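Local coordinates for protein 2-dehydropantoate 2-reductase (Enterococcus faecium, PDB 3WFI) that is a D-mandelate dehydrogenase of the ketopantoate reductase family that binds NAD(H) and probably interconverts D-2-hydroxy acids and 2-keto acids, at residues B[42-47]-B[55-60]; B[17-22]-B[168-173]; B[13-18]-B[125-130]. All blocks are in the same frame, centred on the assembly; numbering follows the deposited sequence.

All three contacts lie in the N-terminal Rossmann-type part of the chain, gathered round helix 10-21, whose start carries the NAD(+)-binding residues Ala10 and Met11. Contacts 2 and 3 both use this helix, share Leu17 and Met18, and have centres about 9 Å apart; contact 1 lies about 15 Å from the centre of each. Contact 3 ties the helix to the end of strand 122-127 and contact 2 to the turn before strand 174-176. Contact 1 falls between their partners in sequence and packs against the same helix through Ala55, Ala46 and Leu44. Sequence-distant parts thus converge on the helix that follows the first strand, 2-6.

Contact 1 of 3, residues B[42-47]-B[55-60]; sequences HGLQAN and AKLPIV
The antiparallel hydrogen-bonded pair of Leu44 with Ala55 belongs to a small four-stranded sheet, where strand 44-47, entered straight from helix 33-42, lies beside strand 52-55. Leu44 N donates to Ala55 O over 2.9 Å, and Ala55 N returns a longer bond to Leu44 O at 3.2 Å. Ala55 O also takes a weak bond from Leu57 N, the closure of an inverse gamma turn centred on Lys56, where the chain leaves strand 52-55. Gly43 leaves the helix with a positive phi of 77°, and, since it carries no side chain, the backbone comes close to its partner: Lys56 CD rests 3.7 Å from Gly43 CA. A bend at chi2 (-79°) folds the lysine chain back over the glycine and carries Lys56 CE to 3.3 Å from His42 O. That carbonyl, at the end of the helix, is also bonded by Gln45 NE2 at 3.0 Å, with the oxygen almost in the amide plane of the glutamine. Gln45 NE2 thereby links the His42 carbonyl to Glu54, whose OE1 is its second partner and whose OE2 forms a weak, long ion pair with Lys56 NZ. On the apolar side, Leu44 CG stands anti to the backbone N (chi1 174°), and its CD2 branch meets Leu57 CD2 at 3.6 Å; the same Leu57 methyl lies 3.8 Å from Leu44 CB. Leu44 and Ala55 share one face of the sheet, and it looks onto helix 10-21: Ala55 packs on Leu17 and His20, and Ser13 on Leu44. Leu57, in the loop beyond, packs on His20 of the same helix and touches Leu28 of strand 25-30, next to strand 59-61 at the edge of the large sheet.

Contact 2 of 3, residues B[17-22]-B[168-173]; sequences LMLHQS and SESGLN
Met18 reaches from helix 10-21 over the backbone of Ser170 and Gly171, in the turn between helix 157-168 and strand 174-176. Its CB lies 3.6 Å from Ser170 O. The chain then runs extended through CG to the sulfur, and Met18 SD meets the Leu172 CD2 methyl at 3.7 Å. A bend at chi3 (76°) turns the terminal methyl aside, placing Met18 CE 3.4 Å from Gly171 O. Leu172 is shared between neighbouring helix residues: its other methyl, CD1, touches Leu19 CG at 4.1 Å, the two leucine side chains crossing at about a right angle, and Leu167 of helix 157-168 packs against both. Leu19 CD2 in turn sits 3.5 Å from Ser170 OG. Ser170 itself belongs to a type I turn running from Ser168 to Gly171, whose closing bond is from Gly171 N to Ser168 O; the turn presents the serine to the end of the helix, beside Ser22. A water fills the polar side of the junction. It donates to Met18 O at 2.7 Å and to Ser170 O at 2.9 Å, and accepts a hydrogen bond from Ser22 OG at 2.6 Å. The chemistry therefore divides in two. Methionine and leucine side chains supply the apolar packing, whereas the polar link is relayed through solvent: both hydrogens of the water serve backbone carbonyls of facing segments, and its bond from Ser22 is consistent with that hydroxyl pointing at the water, at the C-terminal end of the helix.

Contact 3 of 3, residues B[13-18]-B[125-130]; sequences SRFGLM and GNTMWT
Arg14 and Thr130 form the polar link. The arginine runs outward from the helix and bends at chi3 (-82°), which turns the guanidinium side-on to a single carbonyl: Arg14 NE donates to Thr130 O over 2.8 Å and Arg14 NH2 to the same oxygen over 2.9 Å. The oxygen lies close to the guanidinium plane, while the two nitrogens approach from opposite faces of the carbonyl plane; this double grip should fix the rotation of the group. Its remaining terminal nitrogen, NH1, makes a weak bond to Met18 SD at 3.7 Å. Planar groups come next. Trp129 CE3 covers one face of the guanidinium toward its rim, 3.5 Å from Arg14 NH1, with the two planes 28° apart, and Arg14 CD meets Trp129 CB at 3.7 Å. Met18 adds a Met-aromatic contact: its SD stands 4.9 Å above the six-membered ring of Trp129, only 6° off the ring normal, and Met18 CE touches Trp129 CH2 at 4.1 Å. The indole NE1 is held from elsewhere, by Leu172 O. Phe15 turns an edge to Thr127, its CE1 lying 3.8 Å from Thr127 OG1, which also accepts a weak bond from Trp129 N. The contact joins helix 10-21 to strand 122-127 and to the segment leading from it into strand 132-135. Phe15 is further packed edge-to-face with Phe77 and touches Val147 of the adjacent strand 147-151, as Trp129 does. Trp129 also packs on Met11 and Arg14 lies near Ala131, both NAD(+)-binding residues, so the contact borders the coenzyme site.

Contact 1 of 3, residues B[42-47]-B[55-60]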
ATOM      1  N   HIS B  42      40.097 -23.523 -21.571  1.00 46.96           N
ATOM      2  CA  HIS B  42      40.860 -22.550 -22.365  1.00 46.64           C
ATOM      3  C   HIS B  42      41.373 -21.344 -21.585  1.00 45.43           C
ATOM      4  O   HIS B  42      42.017 -20.472 -22.168  1.00 46.30           O
ATOM      5  CB  HIS B  42      40.006 -22.013 -23.514  1.00 48.58           C
ATOM      6  CG  HIS B  42      39.613 -23.047 -24.512  1.00 49.71           C
ATOM      7  ND1 HIS B  42      40.487 -23.545 -25.457  1.00 50.06           N
ATOM      8  CD2 HIS B  42      38.427 -23.661 -24.730  1.00 49.41           C
ATOM      9  CE1 HIS B  42      39.855 -24.433 -26.204  1.00 50.56           C
ATOM     10  NE2 HIS B  42      38.605 -24.521 -25.783  1.00 50.13           N
ATOM     11  N   GLY B  43      41.092 -21.279 -20.283  1.00 43.52           N
ATOM     12  CA  GLY B  43      41.431 -20.111 -19.482  1.00 42.27           C
ATOM     13  C   GLY B  43      40.457 -18.983 -19.746  1.00 42.09           C
ATOM     14  O   GLY B  43      39.593 -19.090 -20.617  1.00 43.32           O
ATOM     15  N   LEU B  44      40.590 -17.898 -18.991  1.00 39.91           N
ATOM     16  CA  LEU B  44      39.814 -16.695 -19.253  1.00 39.44           C
ATOM     17  C   LEU B  44      40.479 -15.899 -20.370  1.00 39.57           C
ATOM     18  O   LEU B  44      41.644 -15.518 -20.245  1.00 37.06           O
ATOM     19  CB  LEU B  44      39.717 -15.834 -18.002  1.00 38.41           C
ATOM     20  CG  LEU B  44      39.047 -14.469 -18.167  1.00 38.29           C
ATOM     21  CD1 LEU B  44      37.616 -14.636 -18.654  1.00 37.49           C
ATOM     22  CD2 LEU B  44      39.092 -13.710 -16.852  1.00 38.43           C
ATOM     23  N   GLN B  45      39.730 -15.637 -21.441  1.00 40.39           N
ATOM     24  CA  GLN B  45      40.236 -14.868 -22.577  1.00 43.68           C
ATOM     25  C   GLN B  45      39.721 -13.440 -22.491  1.00 44.10           C
ATOM     26  O   GLN B  45      38.520 -13.212 -22.321  1.00 45.59           O
ATOM     27  CB  GLN B  45      39.779 -15.491 -23.902  1.00 45.67           C
ATOM     28  CG  GLN B  45      40.301 -16.897 -24.147  1.00 47.09           C
ATOM     29  CD  GLN B  45      41.791 -16.962 -24.411  1.00 48.33           C
ATOM     30  OE1 GLN B  45      42.361 -16.105 -25.086  1.00 49.51           O
ATOM     31  NE2 GLN B  45      42.430 -18.010 -23.904  1.00 51.14           N
ATOM     32  N   ALA B  46      40.624 -12.478 -22.626  1.00 44.35           N
ATOM     33  CA  ALA B  46      40.256 -11.078 -22.498  1.00 45.57           C
ATOM     34  C   ALA B  46      40.875 -10.230 -23.592  1.00 46.28           C
ATOM     35  O   ALA B  46      42.011 -10.454 -24.003  1.00 48.77           O
ATOM     36  CB  ALA B  46      40.659 -10.548 -21.134  1.00 44.90           C
ATOM     37  N   ASN B  47      40.099  -9.266 -24.073  1.00 47.79           N
ATOM     38  CA  ASN B  47      40.640  -8.138 -24.795  1.00 49.48           C
ATOM     39  C   ASN B  47      40.840  -7.021 -23.790  1.00 48.44           C
ATOM     40  O   ASN B  47      39.878  -6.369 -23.367  1.00 46.46           O
ATOM     41  CB  ASN B  47      39.700  -7.652 -25.886  1.00 50.85           C
ATOM     42  CG  ASN B  47      40.148  -6.310 -26.437  1.00 51.16           C
ATOM     43  OD1 ASN B  47      41.284  -6.172 -26.878  1.00 52.50           O
ATOM     44  ND2 ASN B  47      39.296  -5.298 -26.339  1.00 53.59           N
ATOM     45  N   ALA B  55      44.579 -16.097 -19.110  1.00 34.69           N
ATOM     46  CA  ALA B  55      45.014 -16.469 -17.786  1.00 33.93           C
ATOM     47  C   ALA B  55      44.297 -17.755 -17.405  1.00 33.15           C
ATOM     48  O   ALA B  55      43.076 -17.851 -17.548  1.00 33.20           O
ATOM     49  CB  ALA B  55      44.694 -15.346 -16.814  1.00 34.09           C
ATOM     50  N   LYS B  56      45.056 -18.752 -16.963  1.00 31.51           N
ATOM     51  CA  LYS B  56      44.463 -20.018 -16.555  1.00 33.01           C
ATOM     52  C   LYS B  56      44.023 -19.891 -15.089  1.00 30.76           C
ATOM     53  O   LYS B  56      44.659 -20.410 -14.171  1.00 33.20           O
ATOM     54  CB  LYS B  56      45.409 -21.191 -16.819  1.00 33.84           C
ATOM     55  CG  LYS B  56      45.797 -21.290 -18.290  1.00 35.94           C
ATOM     56  CD  LYS B  56      44.684 -21.929 -19.104  1.00 37.53           C
ATOM     57  CE  LYS B  56      44.736 -21.502 -20.566  1.00 39.20           C
ATOM     58  NZ  LYS B  56      45.786 -22.219 -21.343  1.00 39.53           N
ATOM     59  N   LEU B  57      42.932 -19.161 -14.898  1.00 29.63           N
ATOM     60  CA  LEU B  57      42.414 -18.871 -13.569  1.00 29.01           C
ATOM     61  C   LEU B  57      41.691 -20.100 -13.071  1.00 27.61           C
ATOM     62  O   LEU B  57      40.879 -20.671 -13.798  1.00 27.08           O
ATOM     63  CB  LEU B  57      41.452 -17.684 -13.595  1.00 30.40           C
ATOM     64  CG  LEU B  57      41.987 -16.254 -13.508  1.00 31.50           C
ATOM     65  CD1 LEU B  57      43.501 -16.155 -13.475  1.00 32.84           C
ATOM     66  CD2 LEU B  57      41.415 -15.366 -14.593  1.00 32.98           C
ATOM     67  N   PRO B  58      42.000 -20.530 -11.840  1.00 26.83           N
ATOM     68  CA  PRO B  58      41.177 -21.550 -11.218  1.00 26.42           C
ATOM     69  C   PRO B  58      39.697 -21.122 -11.198  1.00 24.87           C
ATOM     70  O   PRO B  58      39.386 -19.980 -10.904  1.00 24.17           O
ATOM     71  CB  PRO B  58      41.732 -21.627  -9.794  1.00 26.71           C
ATOM     72  CG  PRO B  58      43.123 -21.129  -9.889  1.00 26.83           C
ATOM     73  CD  PRO B  58      43.146 -20.137 -11.002  1.00 26.80           C
ATOM     74  N   ILE B  59      38.802 -22.026 -11.556  1.00 25.57           N
ATOM     75  CA  ILE B  59      37.376 -21.716 -11.529  1.00 26.17           C
ATOM     76  C   ILE B  59      36.600 -22.948 -11.136  1.00 26.13           C
ATOM     77  O   ILE B  59      36.921 -24.071 -11.566  1.00 25.90           O
ATOM     78  CB  ILE B  59      36.868 -21.160 -12.884  1.00 26.60           C
ATOM     79  CG1 ILE B  59      35.396 -20.756 -12.785  1.00 27.08           C
ATOM     80  CG2 ILE B  59      37.058 -22.183 -13.996  1.00 27.19           C
ATOM     81  CD1 ILE B  59      34.943 -19.786 -13.861  1.00 27.19           C
ATOM     82  N   VAL B  60      35.575 -22.735 -10.315  1.00 25.47           N
ATOM     83  CA  VAL B  60      34.678 -23.808  -9.920  1.00 25.25           C
ATOM     84  C   VAL B  60      33.223 -23.364 -10.056  1.00 25.54           C
ATOM     85  O   VAL B  60      32.893 -22.188  -9.839  1.00 24.29           O
ATOM     86  CB  VAL B  60      34.944 -24.268  -8.476  1.00 25.10           C
ATOM     87  CG1 VAL B  60      36.198 -25.125  -8.426  1.00 26.05           C
ATOM     88  CG2 VAL B  60      35.089 -23.083  -7.536  1.00 24.53           C
TER

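Contact 2 of 3, residues B[17-22]-B[168-173]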
ATOM      1  N   LEU B  17      41.115 -11.160 -13.185  1.00 23.88           N
ATOM      2  CA  LEU B  17      42.257 -11.027 -14.079  1.00 23.73           C
ATOM      3  C   LEU B  17      43.303 -10.048 -13.546  1.00 23.38           C
ATOM      4  O   LEU B  17      44.504 -10.366 -13.493  1.00 22.86           O
ATOM      5  CB  LEU B  17      41.796 -10.567 -15.453  1.00 24.62           C
ATOM      6  CG  LEU B  17      42.914 -10.535 -16.490  1.00 25.77           C
ATOM      7  CD1 LEU B  17      43.478 -11.932 -16.727  1.00 26.58           C
ATOM      8  CD2 LEU B  17      42.389  -9.932 -17.787  1.00 27.02           C
ATOM      9  N   MET B  18      42.853  -8.862 -13.148  1.00 22.44           N
ATOM     10  CA  MET B  18      43.774  -7.835 -12.695  1.00 22.04           C
ATOM     11  C   MET B  18      44.491  -8.281 -11.411  1.00 21.16           C
ATOM     12  O   MET B  18      45.709  -8.137 -11.295  1.00 19.47           O
ATOM     13  CB  MET B  18      43.061  -6.508 -12.515  1.00 22.44           C
ATOM     14  CG  MET B  18      42.620  -5.916 -13.842  1.00 23.75           C
ATOM     15  SD  MET B  18      41.620  -4.444 -13.681  1.00 24.64           S
ATOM     16  CE  MET B  18      42.846  -3.209 -13.272  1.00 24.54           C
ATOM     17  N   LEU B  19      43.750  -8.873 -10.486  1.00 21.20           N
ATOM     18  CA  LEU B  19      44.331  -9.396  -9.246  1.00 21.69           C
ATOM     19  C   LEU B  19      45.337 -10.519  -9.484  1.00 23.45           C
ATOM     20  O   LEU B  19      46.361 -10.606  -8.804  1.00 25.14           O
ATOM     21  CB  LEU B  19      43.226  -9.887  -8.306  1.00 21.30           C
ATOM     22  CG  LEU B  19      42.446  -8.754  -7.640  1.00 21.21           C
ATOM     23  CD1 LEU B  19      41.125  -9.264  -7.082  1.00 21.14           C
ATOM     24  CD2 LEU B  19      43.282  -8.093  -6.548  1.00 21.56           C
ATOM     25  N   HIS B  20      45.019 -11.395 -10.423  1.00 25.34           N
ATOM     26  CA  HIS B  20      45.895 -12.488 -10.813  1.00 27.88           C
ATOM     27  C   HIS B  20      47.206 -11.967 -11.389  1.00 29.40           C
ATOM     28  O   HIS B  20      48.287 -12.396 -10.966  1.00 29.92           O
ATOM     29  CB  HIS B  20      45.198 -13.362 -11.845  1.00 28.33           C
ATOM     30  CG  HIS B  20      46.112 -14.334 -12.512  1.00 30.46           C
ATOM     31  ND1 HIS B  20      46.622 -14.120 -13.774  1.00 31.62           N
ATOM     32  CD2 HIS B  20      46.631 -15.506 -12.088  1.00 31.10           C
ATOM     33  CE1 HIS B  20      47.404 -15.130 -14.106  1.00 32.71           C
ATOM     34  NE2 HIS B  20      47.425 -15.985 -13.101  1.00 32.67           N
ATOM     35  N   GLN B  21      47.103 -11.039 -12.333  1.00 31.10           N
ATOM     36  CA  GLN B  21      48.280 -10.470 -13.001  1.00 34.73           C
ATOM     37  C   GLN B  21      49.328  -9.937 -12.024  1.00 36.58           C
ATOM     38  O   GLN B  21      50.524  -9.994 -12.317  1.00 39.29           O
ATOM     39  CB  GLN B  21      47.901  -9.329 -13.952  1.00 35.85           C
ATOM     40  CG  GLN B  21      47.205  -9.680 -15.252  1.00 38.14           C
ATOM     41  CD  GLN B  21      46.931  -8.434 -16.070  1.00 40.42           C
ATOM     42  OE1 GLN B  21      45.863  -7.842 -15.971  1.00 43.63           O
ATOM     43  NE2 GLN B  21      47.915  -8.002 -16.847  1.00 43.59           N
ATOM     44  N   SER B  22      48.883  -9.405 -10.888  1.00 36.44           N
ATOM     45  CA  SER B  22      49.780  -8.796  -9.902  1.00 37.20           C
ATOM     46  C   SER B  22      50.316  -9.782  -8.857  1.00 37.15           C
ATOM     47  O   SER B  22      50.996  -9.377  -7.907  1.00 36.47           O
ATOM     48  CB  SER B  22      49.068  -7.642  -9.198  1.00 38.17           C
ATOM     49  OG  SER B  22      48.652  -6.667 -10.151  1.00 42.36           O
ATOM     50  N   SER B 168      44.628  -1.668  -5.087  1.00 25.07           N
ATOM     51  CA  SER B 168      45.348  -0.682  -5.910  1.00 24.92           C
ATOM     52  C   SER B 168      46.675  -1.208  -6.472  1.00 25.43           C
ATOM     53  O   SER B 168      47.106  -0.778  -7.541  1.00 24.74           O
ATOM     54  CB  SER B 168      45.586   0.610  -5.136  1.00 24.94           C
ATOM     55  OG  SER B 168      44.374   1.327  -4.973  1.00 24.05           O
ATOM     56  N   GLU B 169      47.301  -2.149  -5.771  1.00 25.90           N
ATOM     57  CA  GLU B 169      48.504  -2.791  -6.272  1.00 27.78           C
ATOM     58  C   GLU B 169      48.239  -3.571  -7.548  1.00 27.47           C
ATOM     59  O   GLU B 169      49.167  -3.833  -8.307  1.00 25.98           O
ATOM     60  CB  GLU B 169      49.109  -3.716  -5.220  1.00 29.90           C
ATOM     61  CG  GLU B 169      49.786  -2.966  -4.091  1.00 32.73           C
ATOM     62  CD  GLU B 169      50.156  -3.863  -2.935  1.00 35.60           C
ATOM     63  OE1 GLU B 169      50.238  -5.099  -3.128  1.00 40.54           O
ATOM     64  OE2 GLU B 169      50.367  -3.326  -1.831  1.00 40.34           O
ATOM     65  N   SER B 170      46.978  -3.956  -7.767  1.00 26.16           N
ATOM     66  CA  SER B 170      46.589  -4.678  -8.962  1.00 26.75           C
ATOM     67  C   SER B 170      45.974  -3.769 -10.029  1.00 27.21           C
ATOM     68  O   SER B 170      45.419  -4.253 -11.014  1.00 28.83           O
ATOM     69  CB  SER B 170      45.646  -5.828  -8.597  1.00 27.53           C
ATOM     70  OG  SER B 170      46.303  -6.758  -7.743  1.00 26.85           O
ATOM     71  N   GLY B 171      46.097  -2.454  -9.841  1.00 27.18           N
ATOM     72  CA  GLY B 171      45.679  -1.469 -10.828  1.00 26.43           C
ATOM     73  C   GLY B 171      44.221  -1.076 -10.751  1.00 26.31           C
ATOM     74  O   GLY B 171      43.713  -0.406 -11.650  1.00 24.94           O
ATOM     75  N   LEU B 172      43.543  -1.487  -9.675  1.00 24.82           N
ATOM     76  CA  LEU B 172      42.112  -1.272  -9.528  1.00 24.51           C
ATOM     77  C   LEU B 172      41.756   0.113  -9.004  1.00 24.86           C
ATOM     78  O   LEU B 172      40.578   0.469  -8.957  1.00 24.46           O
ATOM     79  CB  LEU B 172      41.494  -2.348  -8.626  1.00 24.58           C
ATOM     80  CG  LEU B 172      41.457  -3.746  -9.237  1.00 24.40           C
ATOM     81  CD1 LEU B 172      41.295  -4.811  -8.155  1.00 24.52           C
ATOM     82  CD2 LEU B 172      40.355  -3.848 -10.292  1.00 25.24           C
ATOM     83  N   ASN B 173      42.762   0.901  -8.622  1.00 25.15           N
ATOM     84  CA  ASN B 173      42.540   2.292  -8.241  1.00 25.79           C
ATOM     85  C   ASN B 173      41.497   2.413  -7.126  1.00 24.95           C
ATOM     86  O   ASN B 173      40.498   3.132  -7.248  1.00 24.92           O
ATOM     87  CB  ASN B 173      42.137   3.107  -9.479  1.00 27.09           C
ATOM     88  CG  ASN B 173      42.099   4.602  -9.220  1.00 28.14           C
ATOM     89  OD1 ASN B 173      42.730   5.101  -8.296  1.00 29.84           O
ATOM     90  ND2 ASN B 173      41.367   5.327 -10.062  1.00 28.79           N
TER
HETATM   91  O   HOH W   1      47.240  -6.151 -12.258  1.00 29.83           O

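Contact 3 of 3, residues B[13-18]-B[125-130]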
ATOM      1  N   SER B  13      35.290 -11.005 -13.611  1.00 20.59           N
ATOM      2  CA  SER B  13      36.387 -11.419 -14.481  1.00 21.89           C
ATOM      3  C   SER B  13      37.456 -10.330 -14.593  1.00 22.10           C
ATOM      4  O   SER B  13      38.638 -10.639 -14.626  1.00 24.34           O
ATOM      5  CB  SER B  13      35.866 -11.812 -15.863  1.00 21.67           C
ATOM      6  OG  SER B  13      35.105 -13.013 -15.801  1.00 21.84           O
ATOM      7  N   ARG B  14      37.054  -9.066 -14.651  1.00 23.02           N
ATOM      8  CA  ARG B  14      38.030  -7.978 -14.660  1.00 23.13           C
ATOM      9  C   ARG B  14      38.861  -8.034 -13.383  1.00 22.57           C
ATOM     10  O   ARG B  14      40.092  -8.066 -13.440  1.00 21.93           O
ATOM     11  CB  ARG B  14      37.364  -6.602 -14.741  1.00 23.68           C
ATOM     12  CG  ARG B  14      38.372  -5.469 -14.566  1.00 24.60           C
ATOM     13  CD  ARG B  14      37.748  -4.084 -14.565  1.00 25.93           C
ATOM     14  NE  ARG B  14      37.474  -3.539 -15.900  1.00 27.39           N
ATOM     15  CZ  ARG B  14      38.381  -3.048 -16.757  1.00 28.94           C
ATOM     16  NH1 ARG B  14      39.677  -3.062 -16.479  1.00 29.19           N
ATOM     17  NH2 ARG B  14      37.980  -2.559 -17.933  1.00 30.18           N
ATOM     18  N   PHE B  15      38.173  -8.044 -12.239  1.00 21.29           N
ATOM     19  CA  PHE B  15      38.840  -8.052 -10.934  1.00 21.05           C
ATOM     20  C   PHE B  15      39.746  -9.274 -10.793  1.00 20.81           C
ATOM     21  O   PHE B  15      40.902  -9.146 -10.405  1.00 21.28           O
ATOM     22  CB  PHE B  15      37.824  -8.007  -9.786  1.00 20.53           C
ATOM     23  CG  PHE B  15      37.387  -6.616  -9.405  1.00 20.82           C
ATOM     24  CD1 PHE B  15      36.726  -5.806 -10.322  1.00 20.78           C
ATOM     25  CD2 PHE B  15      37.597  -6.127  -8.121  1.00 20.69           C
ATOM     26  CE1 PHE B  15      36.317  -4.538  -9.989  1.00 20.76           C
ATOM     27  CE2 PHE B  15      37.187  -4.848  -7.774  1.00 20.36           C
ATOM     28  CZ  PHE B  15      36.540  -4.055  -8.715  1.00 21.13           C
ATOM     29  N   GLY B  16      39.231 -10.443 -11.152  1.00 21.18           N
ATOM     30  CA  GLY B  16      39.993 -11.683 -11.109  1.00 21.80           C
ATOM     31  C   GLY B  16      41.256 -11.635 -11.953  1.00 22.92           C
ATOM     32  O   GLY B  16      42.342 -12.017 -11.496  1.00 22.63           O
ATOM     33  N   LEU B  17      41.115 -11.160 -13.185  1.00 23.88           N
ATOM     34  CA  LEU B  17      42.257 -11.027 -14.079  1.00 23.73           C
ATOM     35  C   LEU B  17      43.303 -10.048 -13.546  1.00 23.38           C
ATOM     36  O   LEU B  17      44.504 -10.366 -13.493  1.00 22.86           O
ATOM     37  CB  LEU B  17      41.796 -10.567 -15.453  1.00 24.62           C
ATOM     38  CG  LEU B  17      42.914 -10.535 -16.490  1.00 25.77           C
ATOM     39  CD1 LEU B  17      43.478 -11.932 -16.727  1.00 26.58           C
ATOM     40  CD2 LEU B  17      42.389  -9.932 -17.787  1.00 27.02           C
ATOM     41  N   MET B  18      42.853  -8.862 -13.148  1.00 22.44           N
ATOM     42  CA  MET B  18      43.774  -7.835 -12.695  1.00 22.04           C
ATOM     43  C   MET B  18      44.491  -8.281 -11.411  1.00 21.16           C
ATOM     44  O   MET B  18      45.709  -8.137 -11.295  1.00 19.47           O
ATOM     45  CB  MET B  18      43.061  -6.508 -12.515  1.00 22.44           C
ATOM     46  CG  MET B  18      42.620  -5.916 -13.842  1.00 23.75           C
ATOM     47  SD  MET B  18      41.620  -4.444 -13.681  1.00 24.64           S
ATOM     48  CE  MET B  18      42.846  -3.209 -13.272  1.00 24.54           C
ATOM     49  N   GLY B 125      31.504  -1.562  -0.916  1.00 22.77           N
ATOM     50  CA  GLY B 125      32.101  -0.671  -1.891  1.00 23.92           C
ATOM     51  C   GLY B 125      31.328  -0.466  -3.183  1.00 24.88           C
ATOM     52  O   GLY B 125      30.319  -1.118  -3.445  1.00 23.44           O
ATOM     53  N   ASN B 126      31.816   0.483  -3.967  1.00 27.11           N
ATOM     54  CA  ASN B 126      31.287   0.775  -5.294  1.00 30.01           C
ATOM     55  C   ASN B 126      32.422   0.632  -6.263  1.00 30.01           C
ATOM     56  O   ASN B 126      33.551   0.990  -5.938  1.00 31.35           O
ATOM     57  CB  ASN B 126      30.746   2.216  -5.370  1.00 32.61           C
ATOM     58  CG  ASN B 126      29.530   2.436  -4.493  1.00 35.11           C
ATOM     59  OD1 ASN B 126      29.286   3.539  -4.011  1.00 40.00           O
ATOM     60  ND2 ASN B 126      28.755   1.382  -4.279  1.00 37.85           N
ATOM     61  N   THR B 127      32.137   0.116  -7.452  1.00 30.31           N
ATOM     62  CA  THR B 127      33.139   0.065  -8.510  1.00 30.94           C
ATOM     63  C   THR B 127      32.670   0.906  -9.701  1.00 32.23           C
ATOM     64  O   THR B 127      31.502   0.851 -10.077  1.00 30.62           O
ATOM     65  CB  THR B 127      33.471  -1.374  -8.961  1.00 30.03           C
ATOM     66  OG1 THR B 127      34.316  -1.319 -10.123  1.00 31.39           O
ATOM     67  CG2 THR B 127      32.208  -2.168  -9.295  1.00 30.31           C
ATOM     68  N   MET B 128      33.583   1.694 -10.262  1.00 33.35           N
ATOM     69  CA  MET B 128      33.279   2.538 -11.419  1.00 35.25           C
ATOM     70  C   MET B 128      33.972   2.041 -12.690  1.00 32.86           C
ATOM     71  O   MET B 128      33.940   2.707 -13.725  1.00 33.29           O
ATOM     72  CB  MET B 128      33.628   4.007 -11.124  1.00 39.77           C
ATOM     73  CG  MET B 128      32.462   4.784 -10.509  1.00 43.86           C
ATOM     74  SD  MET B 128      32.471   5.157  -8.736  1.00 53.85           S
ATOM     75  CE  MET B 128      33.196   3.724  -7.955  1.00 48.69           C
ATOM     76  N   TRP B 129      34.576   0.857 -12.611  1.00 29.80           N
ATOM     77  CA  TRP B 129      35.125   0.179 -13.783  1.00 29.61           C
ATOM     78  C   TRP B 129      34.007  -0.279 -14.706  1.00 29.41           C
ATOM     79  O   TRP B 129      32.880  -0.438 -14.263  1.00 29.84           O
ATOM     80  CB  TRP B 129      35.954  -1.041 -13.343  1.00 28.84           C
ATOM     81  CG  TRP B 129      37.220  -0.657 -12.678  1.00 28.92           C
ATOM     82  CD1 TRP B 129      37.447  -0.547 -11.331  1.00 28.50           C
ATOM     83  CD2 TRP B 129      38.443  -0.308 -13.326  1.00 28.78           C
ATOM     84  NE1 TRP B 129      38.745  -0.153 -11.108  1.00 28.18           N
ATOM     85  CE2 TRP B 129      39.377   0.000 -12.316  1.00 28.84           C
ATOM     86  CE3 TRP B 129      38.839  -0.212 -14.667  1.00 30.13           C
ATOM     87  CZ2 TRP B 129      40.691   0.385 -12.604  1.00 29.26           C
ATOM     88  CZ3 TRP B 129      40.145   0.161 -14.952  1.00 29.96           C
ATOM     89  CH2 TRP B 129      41.054   0.457 -13.924  1.00 30.40           C
ATOM     90  N   THR B 130      34.329  -0.498 -15.982  1.00 29.59           N
ATOM     91  CA  THR B 130      33.404  -1.159 -16.892  1.00 29.76           C
ATOM     92  C   THR B 130      33.998  -2.484 -17.372  1.00 29.37           C
ATOM     93  O   THR B 130      35.198  -2.726 -17.263  1.00 29.32           O
ATOM     94  CB  THR B 130      33.033  -0.258 -18.099  1.00 30.24           C
ATOM     95  OG1 THR B 130      34.206   0.049 -18.850  1.00 30.74           O
ATOM     96  CG2 THR B 130      32.397   1.034 -17.626  1.00 30.45           C
TER